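Local coordinates for protein Sec-alkylsulfatase (Pseudomonas sp., PDB 4AXH) that hydrolyses secondary alkyl sulfates enantioselectively with inversion of configuration, turning (R)-esters into (S)-alcohols and sulfate as a zinc-dependent homodimeric alkylsulfatase, at residues A[123-128]-A[165-170]; A[297-300]-A[305-308]; A[339-344]-A[367-372]; A[357-360]-A[364-367]; A[376-381]-A[402-407]. All blocks are in the same frame, centred on the assembly; numbering follows the deposited sequence. Where two conformers were deposited one is given.

Contact 1 of 5, residues A[123-128]-A[165-170]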
# COMPACT_ATOMS: atom_id res chain seq x y z
N LYS A 123 -8.32 41.83 -8.62
CA LYS A 123 -9.02 41.27 -7.44
C LYS A 123 -8.52 39.82 -7.11
O LYS A 123 -9.11 39.17 -6.24
CB LYS A 123 -10.57 41.24 -7.62
CG LYS A 123 -11.30 42.57 -7.57
CD LYS A 123 -12.83 42.33 -7.72
CE LYS A 123 -13.67 43.52 -7.30
NZ LYS A 123 -15.08 43.16 -6.97
N LEU A 124 -7.48 39.32 -7.80
CA LEU A 124 -6.95 37.96 -7.64
C LEU A 124 -5.43 37.92 -7.68
O LEU A 124 -4.82 38.12 -8.74
CB LEU A 124 -7.56 37.04 -8.70
CG LEU A 124 -7.41 35.55 -8.48
CD1 LEU A 124 -8.32 35.08 -7.37
CD2 LEU A 124 -7.70 34.77 -9.76
N TYR A 125 -4.83 37.69 -6.51
CA TYR A 125 -3.39 37.69 -6.32
C TYR A 125 -2.88 36.38 -5.71
O TYR A 125 -3.65 35.53 -5.26
CB TYR A 125 -2.95 38.90 -5.48
CG TYR A 125 -3.44 40.22 -6.03
CD1 TYR A 125 -4.75 40.65 -5.81
CD2 TYR A 125 -2.61 41.02 -6.81
CE1 TYR A 125 -5.22 41.82 -6.38
CE2 TYR A 125 -3.07 42.23 -7.33
CZ TYR A 125 -4.38 42.62 -7.13
OH TYR A 125 -4.85 43.80 -7.67
N GLN A 126 -1.55 36.22 -5.73
CA GLN A 126 -0.92 35.03 -5.22
C GLN A 126 0.42 35.40 -4.62
O GLN A 126 1.14 36.24 -5.18
CB GLN A 126 -0.76 34.04 -6.36
CG GLN A 126 -0.86 32.58 -5.96
CD GLN A 126 -1.25 31.69 -7.12
OE1 GLN A 126 -2.08 30.71 -6.83
NE2 GLN A 126 -0.76 31.83 -8.25
N VAL A 127 0.74 34.80 -3.47
CA VAL A 127 2.03 34.95 -2.82
C VAL A 127 2.68 33.61 -2.98
O VAL A 127 2.16 32.57 -2.52
CB VAL A 127 2.00 35.42 -1.34
CG1 VAL A 127 3.42 35.59 -0.80
CG2 VAL A 127 1.21 36.72 -1.19
N ARG A 128 3.81 33.62 -3.70
CA ARG A 128 4.60 32.44 -4.01
C ARG A 128 6.03 32.66 -3.57
O ARG A 128 6.53 33.78 -3.64
CB ARG A 128 4.58 32.20 -5.54
CG ARG A 128 3.20 32.14 -6.16
CD ARG A 128 3.17 31.27 -7.38
NE ARG A 128 3.94 31.82 -8.49
CZ ARG A 128 3.47 32.68 -9.39
NH1 ARG A 128 2.21 33.11 -9.32
NH2 ARG A 128 4.24 33.12 -10.35
N GLN A 165 1.35 45.64 1.69
CA GLN A 165 2.27 46.69 1.27
C GLN A 165 1.97 47.23 -0.16
O GLN A 165 2.49 48.29 -0.52
CB GLN A 165 3.71 46.21 1.35
CG GLN A 165 4.36 46.52 2.69
CD GLN A 165 5.47 45.56 3.02
OE1 GLN A 165 5.45 44.90 4.07
NE2 GLN A 165 6.48 45.47 2.16
N HIS A 166 1.11 46.51 -0.94
CA HIS A 166 0.78 46.85 -2.32
C HIS A 166 -0.69 46.88 -2.61
O HIS A 166 -1.11 47.40 -3.64
CB HIS A 166 1.48 45.89 -3.29
CG HIS A 166 2.97 45.95 -3.17
ND1 HIS A 166 3.65 45.17 -2.23
CD2 HIS A 166 3.86 46.76 -3.79
CE1 HIS A 166 4.92 45.53 -2.32
NE2 HIS A 166 5.10 46.47 -3.25
N ARG A 167 -1.48 46.32 -1.69
CA ARG A 167 -2.94 46.28 -1.85
C ARG A 167 -3.67 46.88 -0.64
O ARG A 167 -3.04 47.10 0.40
CB ARG A 167 -3.40 44.85 -2.19
CG ARG A 167 -2.94 44.38 -3.58
CD ARG A 167 -3.45 45.22 -4.74
NE ARG A 167 -4.89 45.02 -4.92
CZ ARG A 167 -5.71 45.96 -5.39
NH1 ARG A 167 -5.24 47.15 -5.72
NH2 ARG A 167 -7.00 45.71 -5.51
N PRO A 168 -4.97 47.24 -0.76
CA PRO A 168 -5.64 47.87 0.39
C PRO A 168 -5.87 46.91 1.55
O PRO A 168 -6.24 45.76 1.35
CB PRO A 168 -6.97 48.38 -0.20
CG PRO A 168 -7.25 47.47 -1.34
CD PRO A 168 -5.89 47.13 -1.92
N LYS A 169 -5.63 47.45 2.74
CA LYS A 169 -5.79 46.79 4.03
C LYS A 169 -7.25 46.51 4.35
O LYS A 169 -8.03 47.44 4.48
CB LYS A 169 -5.15 47.65 5.11
CG LYS A 169 -5.02 46.93 6.41
CD LYS A 169 -4.61 45.46 6.24
CE LYS A 169 -5.68 44.53 6.74
NZ LYS A 169 -5.21 43.68 7.82
N LYS A 170 -7.63 45.23 4.43
CA LYS A 170 -9.01 44.74 4.62
C LYS A 170 -8.98 43.55 5.57
O LYS A 170 -7.94 42.89 5.66
CB LYS A 170 -9.59 44.23 3.26
CG LYS A 170 -9.56 45.20 2.06
CD LYS A 170 -10.22 44.59 0.82
CE LYS A 170 -9.34 44.66 -0.42
NZ LYS A 170 -10.07 45.23 -1.59

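Contact 2 of 5, residues A[297-300]-A[305-308]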
# COMPACT_ATOMS: atom_id res chain seq x y z
N ASN A 297 -10.53 20.68 -5.36
CA ASN A 297 -10.15 21.75 -6.29
C ASN A 297 -11.16 22.89 -6.09
O ASN A 297 -12.25 22.69 -5.56
CB ASN A 297 -10.19 21.26 -7.75
CG ASN A 297 -9.20 20.18 -8.09
OD1 ASN A 297 -8.05 20.18 -7.64
ND2 ASN A 297 -9.62 19.25 -8.93
N ILE A 298 -10.78 24.09 -6.46
CA ILE A 298 -11.63 25.25 -6.29
C ILE A 298 -11.73 26.00 -7.61
O ILE A 298 -10.72 26.49 -8.11
CB ILE A 298 -11.16 26.15 -5.11
CG1 ILE A 298 -11.00 25.34 -3.81
CG2 ILE A 298 -12.12 27.36 -4.90
CD1 ILE A 298 -9.64 25.04 -3.46
N TYR A 299 -12.93 26.06 -8.18
CA TYR A 299 -13.14 26.80 -9.42
C TYR A 299 -13.77 28.15 -9.05
O TYR A 299 -14.50 28.26 -8.07
CB TYR A 299 -13.98 25.98 -10.44
CG TYR A 299 -14.38 26.73 -11.70
CD1 TYR A 299 -13.45 27.02 -12.69
CD2 TYR A 299 -15.71 27.08 -11.93
CE1 TYR A 299 -13.82 27.69 -13.86
CE2 TYR A 299 -16.10 27.73 -13.10
CZ TYR A 299 -15.15 28.04 -14.06
OH TYR A 299 -15.54 28.74 -15.18
N LEU A 300 -13.39 29.18 -9.78
CA LEU A 300 -13.87 30.53 -9.58
C LEU A 300 -14.68 30.92 -10.81
O LEU A 300 -14.11 31.43 -11.79
CB LEU A 300 -12.73 31.52 -9.29
CG LEU A 300 -11.93 31.20 -8.05
CD1 LEU A 300 -10.76 32.14 -7.89
CD2 LEU A 300 -12.82 31.21 -6.81
N VAL A 305 -11.07 31.04 -13.62
CA VAL A 305 -9.78 30.51 -13.14
C VAL A 305 -10.04 29.21 -12.38
O VAL A 305 -11.06 29.10 -11.69
CB VAL A 305 -8.85 31.49 -12.36
CG1 VAL A 305 -8.88 32.91 -12.90
CG2 VAL A 305 -9.13 31.50 -10.88
N LEU A 306 -9.13 28.23 -12.53
CA LEU A 306 -9.25 26.95 -11.83
C LEU A 306 -8.06 26.74 -10.91
O LEU A 306 -6.91 26.94 -11.32
CB LEU A 306 -9.45 25.77 -12.79
CG LEU A 306 -9.46 24.34 -12.20
CD1 LEU A 306 -10.72 24.07 -11.41
CD2 LEU A 306 -9.28 23.32 -13.25
N ASN A 307 -8.34 26.40 -9.65
CA ASN A 307 -7.29 26.12 -8.67
C ASN A 307 -7.35 24.62 -8.32
O ASN A 307 -8.34 24.14 -7.78
CB ASN A 307 -7.35 27.04 -7.45
CG ASN A 307 -6.16 26.88 -6.55
OD1 ASN A 307 -5.57 25.80 -6.45
ND2 ASN A 307 -5.77 27.94 -5.86
N THR A 308 -6.27 23.91 -8.65
CA THR A 308 -6.14 22.45 -8.50
C THR A 308 -5.37 22.01 -7.27
O THR A 308 -4.88 20.87 -7.26
CB THR A 308 -5.48 21.87 -9.74
OG1 THR A 308 -4.13 22.35 -9.80
CG2 THR A 308 -6.21 22.23 -11.01

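Contact 3 of 5, residues A[339-344]-A[367-372]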
# COMPACT_ATOMS: atom_id res chain seq x y z
N ALA A 339 -11.91 14.71 -14.48
CA ALA A 339 -13.21 15.27 -14.09
C ALA A 339 -13.11 16.78 -13.99
O ALA A 339 -14.06 17.49 -14.37
CB ALA A 339 -13.69 14.67 -12.79
N SER A 340 -11.94 17.29 -13.58
CA SER A 340 -11.72 18.72 -13.57
C SER A 340 -11.59 19.25 -15.03
O SER A 340 -12.08 20.33 -15.31
CB SER A 340 -10.52 19.11 -12.69
OG SER A 340 -9.26 19.10 -13.35
N LEU A 341 -11.00 18.46 -15.95
CA LEU A 341 -10.86 18.87 -17.36
C LEU A 341 -12.23 19.02 -18.03
O LEU A 341 -12.47 20.03 -18.70
CB LEU A 341 -9.97 17.89 -18.17
CG LEU A 341 -9.68 18.23 -19.69
CD1 LEU A 341 -9.12 19.64 -19.88
CD2 LEU A 341 -8.65 17.27 -20.27
N GLU A 342 -13.11 18.02 -17.85
CA GLU A 342 -14.44 18.00 -18.41
C GLU A 342 -15.32 19.11 -17.81
O GLU A 342 -15.92 19.84 -18.57
CB GLU A 342 -15.04 16.62 -18.21
CG GLU A 342 -16.51 16.48 -18.59
CD GLU A 342 -17.04 15.06 -18.53
OE1 GLU A 342 -16.47 14.22 -17.80
OE2 GLU A 342 -18.03 14.78 -19.25
N LYS A 343 -15.35 19.27 -16.47
CA LYS A 343 -16.18 20.28 -15.81
C LYS A 343 -15.73 21.72 -15.97
O LYS A 343 -16.58 22.63 -15.99
CB LYS A 343 -16.40 19.94 -14.32
CG LYS A 343 -17.72 19.24 -14.00
CD LYS A 343 -18.64 20.14 -13.15
CE LYS A 343 -19.85 19.46 -12.56
NZ LYS A 343 -20.95 19.30 -13.56
N TYR A 344 -14.41 21.96 -16.03
CA TYR A 344 -13.89 23.33 -16.05
C TYR A 344 -13.03 23.74 -17.22
O TYR A 344 -12.89 24.94 -17.45
CB TYR A 344 -13.20 23.69 -14.71
CG TYR A 344 -13.99 23.27 -13.49
CD1 TYR A 344 -15.22 23.86 -13.20
CD2 TYR A 344 -13.55 22.24 -12.67
CE1 TYR A 344 -15.97 23.46 -12.09
CE2 TYR A 344 -14.29 21.83 -11.56
CZ TYR A 344 -15.50 22.44 -11.28
OH TYR A 344 -16.25 22.03 -10.21
N THR A 367 -4.36 21.29 -22.47
CA THR A 367 -3.25 20.42 -22.81
C THR A 367 -2.57 19.98 -21.49
O THR A 367 -2.24 18.81 -21.34
CB THR A 367 -2.25 21.16 -23.73
OG1 THR A 367 -2.88 21.42 -24.98
CG2 THR A 367 -0.91 20.40 -23.94
N TYR A 368 -2.35 20.93 -20.55
CA TYR A 368 -1.69 20.69 -19.27
C TYR A 368 -2.48 19.64 -18.48
O TYR A 368 -1.92 18.59 -18.17
CB TYR A 368 -1.50 22.02 -18.54
CG TYR A 368 -0.83 21.95 -17.18
CD1 TYR A 368 -1.55 21.64 -16.03
CD2 TYR A 368 0.50 22.33 -17.03
CE1 TYR A 368 -0.95 21.63 -14.77
CE2 TYR A 368 1.12 22.31 -15.78
CZ TYR A 368 0.38 21.99 -14.65
OH TYR A 368 0.96 22.00 -13.40
N LEU A 369 -3.78 19.85 -18.30
CA LEU A 369 -4.67 18.90 -17.62
C LEU A 369 -4.68 17.53 -18.23
O LEU A 369 -4.50 16.54 -17.51
CB LEU A 369 -6.09 19.44 -17.50
CG LEU A 369 -6.26 20.56 -16.48
CD1 LEU A 369 -7.70 20.99 -16.41
CD2 LEU A 369 -5.69 20.14 -15.13
N ALA A 370 -4.82 17.43 -19.54
CA ALA A 370 -4.83 16.16 -20.22
C ALA A 370 -3.50 15.44 -20.09
O ALA A 370 -3.50 14.23 -19.92
CB ALA A 370 -5.19 16.36 -21.67
N ASP A 371 -2.37 16.17 -20.12
CA ASP A 371 -1.01 15.60 -19.95
C ASP A 371 -0.87 15.03 -18.53
O ASP A 371 -0.40 13.90 -18.38
CB ASP A 371 0.08 16.65 -20.23
CG ASP A 371 0.29 17.07 -21.68
OD1 ASP A 371 -0.35 16.50 -22.57
OD2 ASP A 371 1.12 17.96 -21.93
N GLN A 372 -1.33 15.80 -17.51
CA GLN A 372 -1.32 15.44 -16.09
C GLN A 372 -2.11 14.16 -15.89
O GLN A 372 -1.56 13.18 -15.41
CB GLN A 372 -1.87 16.59 -15.22
CG GLN A 372 -0.97 17.84 -15.11
CD GLN A 372 0.29 17.69 -14.28
OE1 GLN A 372 0.37 16.88 -13.35
NE2 GLN A 372 1.30 18.50 -14.57

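Contact 4 of 5, residues A[357-360]-A[364-367]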
# COMPACT_ATOMS: atom_id res chain seq x y z
N TRP A 357 3.88 28.16 -10.33
CA TRP A 357 3.33 29.18 -11.23
C TRP A 357 2.03 28.78 -11.93
O TRP A 357 1.77 27.57 -12.13
CB TRP A 357 4.40 29.61 -12.27
CG TRP A 357 5.06 28.45 -12.92
CD1 TRP A 357 4.63 27.75 -14.00
CD2 TRP A 357 6.14 27.70 -12.36
NE1 TRP A 357 5.44 26.66 -14.20
CE2 TRP A 357 6.37 26.59 -13.20
CE3 TRP A 357 6.95 27.85 -11.20
CZ2 TRP A 357 7.40 25.66 -12.96
CZ3 TRP A 357 7.94 26.91 -10.94
CH2 TRP A 357 8.16 25.83 -11.82
N PRO A 358 1.26 29.79 -12.43
CA PRO A 358 0.03 29.47 -13.16
C PRO A 358 0.24 29.12 -14.63
O PRO A 358 1.25 29.47 -15.19
CB PRO A 358 -0.76 30.80 -13.05
CG PRO A 358 0.00 31.69 -12.12
CD PRO A 358 1.40 31.25 -12.27
N VAL A 359 -0.70 28.43 -15.28
CA VAL A 359 -0.62 28.18 -16.71
C VAL A 359 -1.74 29.01 -17.36
O VAL A 359 -2.87 28.90 -16.94
CB VAL A 359 -0.54 26.69 -17.16
CG1 VAL A 359 -1.75 25.89 -16.70
CG2 VAL A 359 -0.36 26.57 -18.68
N TRP A 360 -1.41 29.88 -18.32
CA TRP A 360 -2.37 30.81 -18.95
C TRP A 360 -2.90 30.35 -20.30
O TRP A 360 -2.17 29.73 -21.07
CB TRP A 360 -1.77 32.22 -19.13
CG TRP A 360 -0.85 32.69 -18.04
CD1 TRP A 360 0.45 32.32 -17.85
CD2 TRP A 360 -1.18 33.56 -16.94
NE1 TRP A 360 0.95 32.90 -16.71
CE2 TRP A 360 -0.00 33.73 -16.18
CE3 TRP A 360 -2.34 34.28 -16.57
CZ2 TRP A 360 0.04 34.53 -15.03
CZ3 TRP A 360 -2.29 35.07 -15.43
CH2 TRP A 360 -1.13 35.17 -14.66
N LYS A 364 -3.68 26.07 -23.43
CA LYS A 364 -2.51 25.61 -22.67
C LYS A 364 -2.92 24.92 -21.39
O LYS A 364 -2.26 23.95 -21.03
CB LYS A 364 -1.50 26.73 -22.44
CG LYS A 364 -0.57 26.96 -23.62
CD LYS A 364 -0.13 28.41 -23.62
CE LYS A 364 -0.81 29.20 -24.72
NZ LYS A 364 -0.52 30.66 -24.62
N VAL A 365 -4.05 25.35 -20.76
CA VAL A 365 -4.61 24.71 -19.56
C VAL A 365 -5.17 23.34 -19.89
O VAL A 365 -4.94 22.39 -19.14
CB VAL A 365 -5.50 25.57 -18.59
CG1 VAL A 365 -5.12 27.05 -18.56
CG2 VAL A 365 -6.99 25.41 -18.87
N ARG A 366 -5.90 23.22 -21.00
CA ARG A 366 -6.52 21.95 -21.46
C ARG A 366 -5.47 20.88 -21.81
O ARG A 366 -5.67 19.71 -21.47
CB ARG A 366 -7.42 22.19 -22.66
CG ARG A 366 -8.79 22.67 -22.29
CD ARG A 366 -9.50 23.20 -23.53
NE ARG A 366 -10.19 24.43 -23.19
CZ ARG A 366 -10.08 25.57 -23.85
NH1 ARG A 366 -9.34 25.64 -24.95
NH2 ARG A 366 -10.74 26.65 -23.43
N THR A 367 -4.36 21.29 -22.47
CA THR A 367 -3.25 20.42 -22.81
C THR A 367 -2.57 19.98 -21.49
O THR A 367 -2.24 18.81 -21.34
CB THR A 367 -2.25 21.16 -23.73
OG1 THR A 367 -2.88 21.42 -24.98
CG2 THR A 367 -0.91 20.40 -23.94

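Contact 5 of 5, residues A[376-381]-A[402-407]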
# COMPACT_ATOMS: atom_id res chain seq x y z
N TYR A 376 -0.59 10.16 -14.80
CA TYR A 376 -1.00 9.31 -13.71
C TYR A 376 -1.62 8.02 -14.17
O TYR A 376 -1.25 6.96 -13.65
CB TYR A 376 -1.83 10.07 -12.65
CG TYR A 376 -0.99 11.11 -11.93
CD1 TYR A 376 0.06 10.74 -11.09
CD2 TYR A 376 -1.17 12.47 -12.18
CE1 TYR A 376 0.89 11.68 -10.51
CE2 TYR A 376 -0.36 13.42 -11.58
CZ TYR A 376 0.67 13.03 -10.74
OH TYR A 376 1.47 13.96 -10.11
N ALA A 377 -2.48 8.06 -15.22
CA ALA A 377 -3.10 6.85 -15.76
C ALA A 377 -2.04 5.95 -16.34
O ALA A 377 -2.12 4.74 -16.16
CB ALA A 377 -4.14 7.18 -16.81
N PHE A 378 -0.98 6.54 -16.94
CA PHE A 378 0.14 5.77 -17.48
C PHE A 378 0.86 5.01 -16.35
O PHE A 378 1.20 3.83 -16.50
CB PHE A 378 1.13 6.66 -18.26
CG PHE A 378 2.44 6.01 -18.57
CD1 PHE A 378 2.54 5.05 -19.57
CD2 PHE A 378 3.59 6.33 -17.84
CE1 PHE A 378 3.77 4.44 -19.87
CE2 PHE A 378 4.82 5.70 -18.12
CZ PHE A 378 4.90 4.75 -19.13
N LEU A 379 1.11 5.69 -15.25
CA LEU A 379 1.82 5.08 -14.14
C LEU A 379 1.09 3.84 -13.67
O LEU A 379 1.69 2.78 -13.66
CB LEU A 379 2.08 6.08 -13.00
CG LEU A 379 3.19 7.07 -13.25
CD1 LEU A 379 3.11 8.21 -12.23
CD2 LEU A 379 4.55 6.40 -13.23
N ASN A 380 -0.22 3.97 -13.44
CA ASN A 380 -1.07 2.88 -13.02
C ASN A 380 -1.16 1.78 -14.10
O ASN A 380 -0.77 0.63 -13.85
CB ASN A 380 -2.46 3.43 -12.69
CG ASN A 380 -3.38 2.40 -12.10
OD1 ASN A 380 -3.34 2.13 -10.90
ND2 ASN A 380 -4.21 1.79 -12.95
N ASN A 381 -1.62 2.14 -15.31
CA ASN A 381 -1.85 1.22 -16.42
C ASN A 381 -0.63 0.54 -16.98
O ASN A 381 -0.72 -0.64 -17.28
CB ASN A 381 -2.69 1.86 -17.51
CG ASN A 381 -4.04 2.39 -17.08
OD1 ASN A 381 -4.70 1.86 -16.16
ND2 ASN A 381 -4.49 3.43 -17.76
N LYS A 402 11.05 6.44 -19.60
CA LYS A 402 10.44 7.68 -20.09
C LYS A 402 8.91 7.64 -20.12
O LYS A 402 8.33 6.59 -20.21
CB LYS A 402 11.01 8.07 -21.46
CG LYS A 402 12.41 8.68 -21.41
CD LYS A 402 13.06 8.69 -22.78
CE LYS A 402 14.37 9.45 -22.81
NZ LYS A 402 15.08 9.26 -24.10
N LEU A 403 8.28 8.78 -20.03
CA LEU A 403 6.82 8.89 -20.18
C LEU A 403 6.53 8.74 -21.71
O LEU A 403 7.42 9.02 -22.56
CB LEU A 403 6.30 10.24 -19.66
CG LEU A 403 6.31 10.45 -18.15
CD1 LEU A 403 5.86 11.79 -17.79
CD2 LEU A 403 5.58 9.36 -17.39
N PRO A 404 5.33 8.30 -22.10
CA PRO A 404 5.10 8.06 -23.54
C PRO A 404 4.75 9.28 -24.37
O PRO A 404 4.24 10.26 -23.83
CB PRO A 404 3.95 7.05 -23.54
CG PRO A 404 3.16 7.36 -22.29
CD PRO A 404 4.15 7.91 -21.28
N GLY A 405 4.94 9.15 -25.69
CA GLY A 405 4.58 10.14 -26.70
C GLY A 405 5.15 11.50 -26.42
O GLY A 405 6.36 11.63 -26.17
N GLU A 406 4.25 12.50 -26.39
CA GLU A 406 4.60 13.91 -26.14
C GLU A 406 4.87 14.25 -24.68
O GLU A 406 5.45 15.31 -24.39
CB GLU A 406 3.56 14.86 -26.79
CG GLU A 406 3.34 14.66 -28.30
CD GLU A 406 4.57 14.41 -29.17
OE1 GLU A 406 5.43 15.32 -29.29
OE2 GLU A 406 4.68 13.27 -29.69
N LEU A 407 4.53 13.32 -23.76
CA LEU A 407 4.75 13.47 -22.30
C LEU A 407 6.23 13.61 -21.87
O LEU A 407 6.50 14.27 -20.87
CB LEU A 407 3.98 12.41 -21.47
CG LEU A 407 2.49 12.13 -21.83
CD1 LEU A 407 1.92 11.03 -20.98
CD2 LEU A 407 1.66 13.34 -21.64

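Contact 1 of 5, residues A[123-128]-A[165-170]
Tyr125 and Arg167 account for nearly all of the surface buried here, and they meet through the phenol end of one and the guanidinium of the other. Tyr125 OH lies over one face of the guanidinium, displaced toward its rim, 3.0 Å from Arg167 NE. The N-H points poorly at the oxygen and the pair is not a hydrogen bond; a polar group rests on a flat cation. The two planes are 28° apart, whereas the side chains as a whole cross at about a right angle. Bends at chi2 (-61°) and chi3 (-70°) fold the arginine back, bringing Arg167 CD within 3.7 Å of Tyr125 CZ. Pro168 CD lies over the opposite face, 3.6 Å above its plane, so the guanidinium lies between the phenol oxygen and the proline ring. Its charge is met elsewhere: NH2 forms a salt bridge with Glu139, whose backbone also bonds to Lys123. The loop 165-170 belongs to the beta-alpha-beta crossover of strand 144-147, helix 153-164 and strand 172-176; through Arg167 it reaches Tyr125 on strand 124-128, an antiparallel strand beyond 135-138 in the same sheet of the metallo-beta-lactamase fold.

Contact 2 of 5, residues A[297-300]-A[305-308]
Ile298 and Asn307 face each other as a hydrogen-bonded pair, with Ile298 N giving to Asn307 O at 2.8 Å in the carbonyl plane. The return bond, Asn307 N to Ile298 O, has the same length of 2.8 Å, but its donor is tilted 26° from the plane. A third bond, Leu300 N to Val305 O at 3.0 Å, comes in nearly along the C=O axis. The segment directions differ by 167°, and Tyr299 with Leu306 is the intervening non-hydrogen-bonded pair: this is the antiparallel hairpin of strands 296-300 and 305-307 in the second sheet of the metallo-beta-lactamase sandwich. Side chains then sort by face. On one, Leu300 CD1 reaches Val305 CG2 (3.5 Å), while Ile298 and Asn307 pack on Ile147 of the other sheet. On the other, Tyr299 CB touches Leu306 CD1 at 3.9 Å; a chi1 of 174° lays Tyr299 CD1 3.3 Å from Val305 O, and the ring stacks on Tyr344, its OH bonded to Arg347 O. Farther out, Asn297 OD1 accepts from Asn311 and Asn297 ND2 gives to Gln285. Asn307 OD1 takes the N-H of Ala309 and ND2 bonds Gln354, with the Asn307 side chain about 7 Å from that of the zinc ligand Asp310.

Contact 3 of 5, residues A[339-344]-A[367-372]
Leu341 projects from helix 330-344 against Leu369 and Ala370 of helix 362-388, and apolar contact makes up most of the interface. Its two methyls divide the work: Leu341 CD1 rests 3.9 Å from Leu369 CB, and Leu341 CD2 lies 3.8 Å from Ala370 CB. An extended chi1 (-177°) combined with chi2 of 53° spreads the fork in this way, CD1 to the leucine and CD2 to the alanine. Leu369 comes the other way, the two leucines sliding past each other so that Leu369 CD1 ends 3.9 Å from Leu341 CA. Leu341 is a knob in the hole formed by Arg366, Leu369, Ala370 and Arg373. The segments run nearly antiparallel, with a crossing angle of -155° and axes 9.7 Å apart at closest approach.

Polar groups at this interface are bonded within their own helix or to outside partners. Ser340 OG meets Leu369 CD1 at 3.9 Å only as a packing neighbour; it bonds back to Ile337 O in its own helix.

Two acidic groups reach the second subunit. Asp371 OD1 forms a salt bridge with Arg588 of that subunit while OD2 pairs with Lys410 of its own chain, and Glu342 OE2 bonds Ser598 of the second subunit. Arg595 and Arg588 of the second subunit also pack on Leu341 and Ala370. None of these polar bonds joins the two segments; they go to each helix itself, to other parts of the chain and to the partner subunit, so apolar packing probably holds the helices together here.

Contact 4 of 5, residues A[357-360]-A[364-367]
Val359 points its branched side chain at the first turn of helix 362-388, with one methyl for each of two partners. Val359 CG1 comes 4.0 Å from Val365 CG1, and Val359 CG2 lies 3.9 Å from Lys364 CB. This division follows from chi1 of 60°, which sets CG1 between the backbone N and the carbonyl carbon and CG2 anti to the N. The two valines cross obliquely, and Val365 CG1 sits against both Val359 CG1 and Val359 O, the latter at 3.3 Å.

Lys364 lies alongside the strand end. Its CB is 3.4 Å from Trp360 O, and Lys364 CD is 3.5 Å from the same oxygen. A bend at chi3 (-107°) then keeps the rest of the chain near that carbonyl, Lys364 CE lying 3.9 Å and Lys364 NZ 4.0 Å from Trp360 O. The ammonium is too far for a hydrogen bond; the aliphatic stem does the touching, and the lysine side chain also packs on Glu58.

Trp360 turns the other way. Its CB points from the helix, one face of its indole receives Pro358 CB, and Arg65 makes a cation-pi contact with the ring. The helix therefore meets the backbone of Trp360 and not its aromatic group.

Strand 359-360 is an outermost strand of the six-stranded sheet, Val359 bonding through its backbone to Leu351 of strand 350-352. The chain then turns directly into helix 362-388, whose Val365 also touches Thr348, while helix 58-64 packs against Trp360 and Lys364.

Contact 5 of 5, residues A[376-381]-A[402-407]
In the helical turn that presents Phe378 to Pro404, the helix bond from Asn381 N to Ala377 O, 2.8 Å, is the shortest in the two segments. Beside it Asn380 ND2 gives to Asn381 OD1 at 3.2 Å, the donor standing 45° above the acceptor's carbonyl plane; Asn380 OD1 takes its bond from Tyr431. Across the contact the chemistry is apolar. Pro404 CD sits over the centre of the Phe378 ring, 3.5 Å from the centroid and 5° off the normal, a well-centred CH-pi contact, and Pro404 CG lies 3.6 Å from Phe378 CD1. The phenylalanine's chi1 of 167° turns one face of the ring to the proline. Leu403 CD2, oblique to the ring, lies 3.7 Å from Phe378 CD2. The proline itself is held in a turn, Pro404 O accepting Leu407 N at 3.1 Å. Val591 of the second subunit packs on Phe378, Thr562 of that subunit on Pro404, and Asn589 of that subunit bonds Glu406 N, placing the contact at the dimer interface. Helix 362-388 thus lies between helix 330-344, where Trp333 stacks on Tyr376, and the loop 402-407, with helix 420-431 packing on Leu379 and Leu403.

In the fold
Contacts 2 and 3 are the buried ones, while contacts 1, 4 and 5 are only partly so. Contacts 3, 4 and 5 all use helix 362-388, and contacts 3 and 4 share Thr367. Their packing is mainly apolar, valine and lysine stem near the helix start giving way to leucine and then to a phenylalanine ring farther along. Contacts 3 and 5 also touch the second subunit. Contact 2 alone has hydrogen bonds between its segments, as befits a hairpin, and Tyr344 of contact 3 lies against its Tyr299 and Leu306. Contact 1, farthest from the chain's centre, rests on a tyrosine-guanidinium pair, yet Leu124 packs on Leu300 and Val305 of contact 2.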